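Local coordinates for nucleocapsid protein (Sin Nombre virus, PDB 2IC6) that probably packages the viral RNA genome, its N-terminal antiparallel coiled coil possibly helping the protein to self-associate, at residues A[16-21]-A[63-68]; A[23-28]-A[56-61]. The protein carries 1 engineered substitution. All blocks are in the same frame, centred on the assembly; numbering follows the deposited sequence.

Contact 1: A[16-21]-A[63-68]; sequences LHEQRL and ELKREL. Engineered in segment 16-21: R20 (natural residue Gln).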
loop_
_atom_site.group_PDB
_atom_site.type_symbol
_atom_site.label_atom_id
_atom_site.label_comp_id
_atom_site.label_asym_id
_atom_site.label_seq_id
_atom_site.Cartn_x
_atom_site.Cartn_y
_atom_site.Cartn_z
ATOM N N LEU A 16 -7.637 2.782 6.847
ATOM C CA LEU A 16 -7.485 1.344 6.767
ATOM C C LEU A 16 -6.410 1.039 5.765
ATOM O O LEU A 16 -5.550 0.186 6.024
ATOM C CB LEU A 16 -8.790 0.712 6.390
ATOM C CG LEU A 16 -8.795 -0.788 6.225
ATOM C CD1 LEU A 16 -8.401 -1.394 7.516
ATOM C CD2 LEU A 16 -10.177 -1.185 5.736
ATOM N N HIS A 17 -6.422 1.751 4.629
ATOM C CA HIS A 17 -5.390 1.486 3.627
ATOM C C HIS A 17 -3.999 1.949 4.060
ATOM O O HIS A 17 -3.036 1.244 3.724
ATOM C CB HIS A 17 -5.828 2.039 2.289
ATOM C CG HIS A 17 -6.872 1.193 1.603
ATOM N ND1 HIS A 17 -8.215 1.297 1.902
ATOM C CD2 HIS A 17 -6.776 0.252 0.626
ATOM C CE1 HIS A 17 -8.888 0.450 1.130
ATOM N NE2 HIS A 17 -8.042 -0.196 0.353
ATOM N N GLU A 18 -3.897 3.082 4.761
ATOM C CA GLU A 18 -2.615 3.516 5.262
ATOM C C GLU A 18 -2.053 2.515 6.260
ATOM O O GLU A 18 -0.843 2.221 6.284
ATOM C CB GLU A 18 -2.747 4.852 5.958
ATOM C CG GLU A 18 -3.027 5.976 5.059
ATOM C CD GLU A 18 -1.895 6.491 4.245
ATOM O OE1 GLU A 18 -2.067 7.592 3.631
ATOM O OE2 GLU A 18 -0.787 5.877 4.161
ATOM N N GLN A 19 -2.903 1.953 7.114
ATOM C CA GLN A 19 -2.467 0.945 8.066
ATOM C C GLN A 19 -1.989 -0.297 7.339
ATOM O O GLN A 19 -0.925 -0.862 7.679
ATOM C CB GLN A 19 -3.586 0.635 9.067
ATOM C CG GLN A 19 -3.912 1.848 9.925
ATOM C CD GLN A 19 -4.956 1.570 10.996
ATOM O OE1 GLN A 19 -5.734 0.631 10.878
ATOM N NE2 GLN A 19 -5.025 2.415 12.006
ATOM N N ARG A 20 -2.752 -0.757 6.329
ATOM C CA ARG A 20 -2.340 -1.928 5.572
ATOM C C ARG A 20 -1.024 -1.635 4.798
ATOM O O ARG A 20 -0.223 -2.512 4.642
ATOM C CB ARG A 20 -3.422 -2.275 4.597
ATOM C CG ARG A 20 -4.549 -2.818 5.176
ATOM C CD ARG A 20 -5.502 -3.365 4.125
ATOM N NE ARG A 20 -6.591 -2.458 3.881
ATOM C CZ ARG A 20 -7.692 -2.794 3.229
ATOM N NH1 ARG A 20 -7.828 -4.014 2.762
ATOM N NH2 ARG A 20 -8.654 -1.913 3.061
ATOM N N LEU A 21 -0.846 -0.406 4.358
ATOM C CA LEU A 21 0.398 -0.042 3.685
ATOM C C LEU A 21 1.581 -0.218 4.640
ATOM O O LEU A 21 2.630 -0.713 4.246
ATOM C CB LEU A 21 0.307 1.338 3.114
ATOM C CG LEU A 21 1.529 1.820 2.337
ATOM C CD1 LEU A 21 1.908 0.886 1.191
ATOM C CD2 LEU A 21 1.336 3.261 1.848
ATOM N N GLU A 63 -5.862 7.198 -5.405
ATOM C CA GLU A 63 -7.219 7.396 -5.889
ATOM C C GLU A 63 -8.114 7.937 -4.782
ATOM O O GLU A 63 -8.841 8.927 -5.000
ATOM C CB GLU A 63 -7.784 6.121 -6.433
ATOM C CG GLU A 63 -7.118 5.486 -7.636
ATOM C CD GLU A 63 -7.612 4.024 -7.905
ATOM O OE1 GLU A 63 -6.886 3.311 -8.619
ATOM O OE2 GLU A 63 -8.699 3.599 -7.427
ATOM N N LEU A 64 -8.095 7.301 -3.620
ATOM C CA LEU A 64 -8.902 7.715 -2.516
ATOM C C LEU A 64 -8.591 9.185 -2.114
ATOM O O LEU A 64 -9.489 9.990 -1.870
ATOM C CB LEU A 64 -8.695 6.831 -1.318
ATOM C CG LEU A 64 -9.234 5.404 -1.402
ATOM C CD1 LEU A 64 -8.677 4.575 -0.238
ATOM C CD2 LEU A 64 -10.789 5.417 -1.349
ATOM N N LYS A 65 -7.305 9.529 -2.057
ATOM C CA LYS A 65 -6.908 10.835 -1.607
ATOM C C LYS A 65 -7.329 11.902 -2.619
ATOM O O LYS A 65 -7.802 12.997 -2.246
ATOM C CB LYS A 65 -5.410 10.870 -1.362
ATOM C CG LYS A 65 -4.977 10.087 -0.160
ATOM C CD LYS A 65 -3.490 9.995 -0.031
ATOM C CE LYS A 65 -3.119 9.248 1.189
ATOM N NZ LYS A 65 -1.689 9.157 1.420
ATOM N N ARG A 66 -7.165 11.635 -3.905
ATOM C CA ARG A 66 -7.610 12.606 -4.927
ATOM C C ARG A 66 -9.104 12.793 -4.856
ATOM O O ARG A 66 -9.623 13.917 -5.056
ATOM C CB ARG A 66 -7.111 12.191 -6.300
ATOM C CG ARG A 66 -5.606 12.504 -6.535
ATOM C CD ARG A 66 -5.101 12.035 -7.894
ATOM N NE ARG A 66 -3.704 12.398 -8.180
ATOM C CZ ARG A 66 -3.299 13.546 -8.749
ATOM N NH1 ARG A 66 -4.140 14.526 -9.147
ATOM N NH2 ARG A 66 -1.986 13.708 -8.916
ATOM N N GLU A 67 -9.853 11.721 -4.650
ATOM C CA GLU A 67 -11.326 11.840 -4.542
ATOM C C GLU A 67 -11.720 12.598 -3.291
ATOM O O GLU A 67 -12.630 13.428 -3.339
ATOM C CB GLU A 67 -11.971 10.501 -4.618
ATOM C CG GLU A 67 -11.802 9.987 -6.050
ATOM C CD GLU A 67 -12.508 8.645 -6.339
ATOM O OE1 GLU A 67 -13.444 8.255 -5.591
ATOM O OE2 GLU A 67 -12.226 8.108 -7.432
ATOM N N LEU A 68 -11.094 12.339 -2.132
ATOM C CA LEU A 68 -11.416 13.116 -0.944
ATOM C C LEU A 68 -11.138 14.605 -1.146
ATOM O O LEU A 68 -11.929 15.438 -0.687
ATOM C CB LEU A 68 -10.641 12.547 0.254
ATOM C CG LEU A 68 -10.998 13.212 1.586
ATOM C CD1 LEU A 68 -12.457 13.236 1.940
ATOM C CD2 LEU A 68 -10.169 12.584 2.721
#

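Contact 2: A[23-28]-A[56-61]; sequences TTRQKL and ALETKL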
loop_
_atom_site.group_PDB
_atom_site.type_symbol
_atom_site.label_atom_id
_atom_site.label_comp_id
_atom_site.label_asym_id
_atom_site.label_seq_id
_atom_site.Cartn_x
_atom_site.Cartn_y
_atom_site.Cartn_z
ATOM N N THR A 23 1.889 -2.300 7.272
ATOM C CA THR A 23 2.186 -3.672 7.527
ATOM C C THR A 23 2.715 -4.361 6.274
ATOM O O THR A 23 3.681 -5.173 6.353
ATOM C CB THR A 23 0.962 -4.372 8.114
ATOM O OG1 THR A 23 -0.120 -4.341 7.296
ATOM C CG2 THR A 23 0.581 -3.722 9.372
ATOM N N THR A 24 2.156 -4.054 5.117
ATOM C CA THR A 24 2.636 -4.633 3.871
ATOM C C THR A 24 4.037 -4.164 3.552
ATOM O O THR A 24 4.872 -4.932 3.049
ATOM C CB THR A 24 1.662 -4.425 2.732
ATOM O OG1 THR A 24 0.355 -4.861 3.134
ATOM C CG2 THR A 24 2.007 -5.346 1.598
ATOM N N ARG A 25 4.350 -2.908 3.829
ATOM C CA ARG A 25 5.706 -2.411 3.623
ATOM C C ARG A 25 6.691 -3.093 4.552
ATOM O O ARG A 25 7.848 -3.312 4.150
ATOM C CB ARG A 25 5.781 -0.882 3.735
ATOM C CG ARG A 25 5.470 -0.166 2.480
ATOM C CD ARG A 25 5.696 1.352 2.515
ATOM N NE ARG A 25 5.801 1.961 1.128
ATOM C CZ ARG A 25 6.836 1.799 0.305
ATOM N NH1 ARG A 25 6.768 2.220 -0.908
ATOM N NH2 ARG A 25 7.991 1.215 0.714
ATOM N N GLN A 26 6.301 -3.454 5.755
ATOM C CA GLN A 26 7.226 -4.206 6.620
ATOM C C GLN A 26 7.520 -5.567 6.010
ATOM O O GLN A 26 8.653 -6.029 5.991
ATOM C CB GLN A 26 6.680 -4.318 8.053
ATOM C CG GLN A 26 7.660 -5.061 8.919
ATOM C CD GLN A 26 8.991 -4.392 9.022
ATOM O OE1 GLN A 26 9.064 -3.213 9.293
ATOM N NE2 GLN A 26 10.061 -5.131 8.790
ATOM N N LYS A 27 6.483 -6.227 5.505
ATOM C CA LYS A 27 6.666 -7.505 4.830
ATOM C C LYS A 27 7.577 -7.362 3.600
ATOM O O LYS A 27 8.392 -8.224 3.316
ATOM C CB LYS A 27 5.288 -8.098 4.465
ATOM C CG LYS A 27 4.436 -8.491 5.653
ATOM C CD LYS A 27 3.023 -8.793 5.243
ATOM C CE LYS A 27 2.179 -9.254 6.350
ATOM N NZ LYS A 27 2.267 -10.732 6.316
ATOM N N LEU A 28 7.441 -6.247 2.882
ATOM C CA LEU A 28 8.346 -5.966 1.786
ATOM C C LEU A 28 9.781 -5.802 2.258
ATOM O O LEU A 28 10.692 -6.365 1.644
ATOM C CB LEU A 28 7.858 -4.710 1.034
ATOM C CG LEU A 28 8.783 -4.199 -0.051
ATOM C CD1 LEU A 28 9.029 -5.258 -1.109
ATOM C CD2 LEU A 28 8.240 -2.917 -0.628
ATOM N N ALA A 56 0.139 -1.748 -5.255
ATOM C CA ALA A 56 -1.292 -1.729 -5.439
ATOM C C ALA A 56 -1.982 -0.916 -4.362
ATOM O O ALA A 56 -2.942 -0.179 -4.635
ATOM C CB ALA A 56 -1.845 -3.139 -5.508
ATOM N N LEU A 57 -1.495 -0.995 -3.126
ATOM C CA LEU A 57 -2.049 -0.162 -2.037
ATOM C C LEU A 57 -1.780 1.307 -2.254
ATOM O O LEU A 57 -2.662 2.131 -2.035
ATOM C CB LEU A 57 -1.445 -0.615 -0.704
ATOM C CG LEU A 57 -2.040 -1.851 -0.077
ATOM C CD1 LEU A 57 -1.121 -2.405 1.015
ATOM C CD2 LEU A 57 -3.435 -1.582 0.475
ATOM N N GLU A 58 -0.586 1.625 -2.715
ATOM C CA GLU A 58 -0.266 3.006 -2.969
ATOM C C GLU A 58 -1.170 3.549 -4.098
ATOM O O GLU A 58 -1.671 4.693 -4.008
ATOM C CB GLU A 58 1.211 3.156 -3.371
ATOM C CG GLU A 58 2.124 3.014 -2.181
ATOM C CD GLU A 58 3.563 2.834 -2.433
ATOM O OE1 GLU A 58 3.927 2.437 -3.554
ATOM O OE2 GLU A 58 4.307 3.019 -1.449
ATOM N N THR A 59 -1.429 2.780 -5.138
ATOM C CA THR A 59 -2.325 3.209 -6.178
ATOM C C THR A 59 -3.707 3.501 -5.655
ATOM O O THR A 59 -4.303 4.533 -5.973
ATOM C CB THR A 59 -2.333 2.213 -7.344
ATOM O OG1 THR A 59 -1.038 2.181 -7.900
ATOM C CG2 THR A 59 -3.380 2.542 -8.388
ATOM N N LYS A 60 -4.255 2.569 -4.907
ATOM C CA LYS A 60 -5.559 2.748 -4.337
ATOM C C LYS A 60 -5.635 3.946 -3.411
ATOM O O LYS A 60 -6.570 4.744 -3.501
ATOM C CB LYS A 60 -5.940 1.471 -3.575
ATOM C CG LYS A 60 -7.278 1.551 -2.845
ATOM C CD LYS A 60 -8.453 1.633 -3.731
ATOM C CE LYS A 60 -9.749 1.785 -2.925
ATOM N NZ LYS A 60 -10.904 1.593 -3.805
ATOM N N LEU A 61 -4.623 4.156 -2.575
ATOM C CA LEU A 61 -4.549 5.348 -1.754
ATOM C C LEU A 61 -4.518 6.624 -2.524
ATOM O O LEU A 61 -5.172 7.601 -2.137
ATOM C CB LEU A 61 -3.317 5.259 -0.841
ATOM C CG LEU A 61 -3.541 4.470 0.423
ATOM C CD1 LEU A 61 -2.178 3.988 1.014
ATOM C CD2 LEU A 61 -4.421 5.256 1.413
#

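Contact 1: A[16-21]-A[63-68]
E18 and K65 reach each other through opposite chain shapes: the glutamate folds at its second torsion (chi2 -76°), while the lysine runs straight from CG to its ammonium group (chi2 173°). Their side chains meet at about a right angle, and K65 NZ donates to E18 OE1 at 2.7 Å, a salt bridge in which the nitrogen approaches nearly along the C-O axis of that oxygen. K65 CE follows at 3.1 Å from the same E18 OE1, so the end of the lysine presses close to the carboxylate. Beside this charged pair lies the inward-facing one, H17 and L64, whose CA atoms are 9.4 Å apart. L64 CD1 sits over one face of the imidazole, 3.9 Å from H17 ND1, a methyl-on-ring contact. H17 ND1 finds its polar partner on its own helix, in N13 O. NH2 of R20, an engineered residue, lies over the opposite face from L64 CD1, 3.0 Å above the ring plane and displaced toward the rim. L64 also packs on N13 and I14, and H17 on L57 and K60. This inward layer and its flanking salt bridge belong to the intramolecular antiparallel coiled coil of helices 6-37 and 41-74.

Contact 2: A[23-28]-A[56-61]
R25 and E58 join the two helices through a single carboxylate oxygen. R25 NH1 gives the stronger bond, 2.6 Å to E58 OE2 with an N-H...O angle of 160°, and it comes in on the syn lone pair, the side of the other oxygen. R25 NE donates to the same E58 OE2 at 3.2 Å, but this bond is weak and bent. E58 OE2 thus receives two N-H groups from one edge of the guanidinium and lies nearly in its plane. E58 OE1 stays 3.9 Å from R25 NH1, so this is not the two-oxygen, side-on pairing of a bidentate salt bridge. The carboxylate is turned 36° against the guanidinium, and the two side chains cross at about a right angle. The arginine spans the gap with its chain extended from CG to NE, and it also touches V54.

Next to this bridge, T24 and L57 point into the interface of the antiparallel coiled coil formed by helices 6-37 and 41-74, their CA atoms 8.8 Å apart. In the T24 conformer described, one of two the residue adopts, L57 CD1 lies 3.6 Å from T24 OG1 and 3.8 Å from T24 CB. The hydroxyl of this conformer has its polar partner on its own helix: with OG1 beside the backbone N (chi1 -51°), it is hydrogen-bonded to the backbone O of R20 (an engineered residue), one turn earlier. T24 OG1 therefore both touches the leucine methyl and is satisfied by a main-chain carbonyl. R20 O is also bonded by T23 OG1, so two neighbouring threonine hydroxyls share one carbonyl.

Contacts 1 and 2 are successive steps along one pair of helices, 6-37 and 41-74, with centres about 10 Å apart. Contact 2 is nested inside the loop closed by contact 1: the first helix passes through 16-21 and then 23-28, and the second returns through 56-61 and then 63-68, as an antiparallel hairpin requires. Measured centre to centre, contact 2 lies about 2 Å from the geometric centre of the chain and contact 1 about 8 Å, towards the two termini. The steps are in direct touch, with H17 CB 3.6 Å from L61 CD2 and L21 CD2 3.7 Å from L61 CD1, so apolar packing continues between them along the coiled coil.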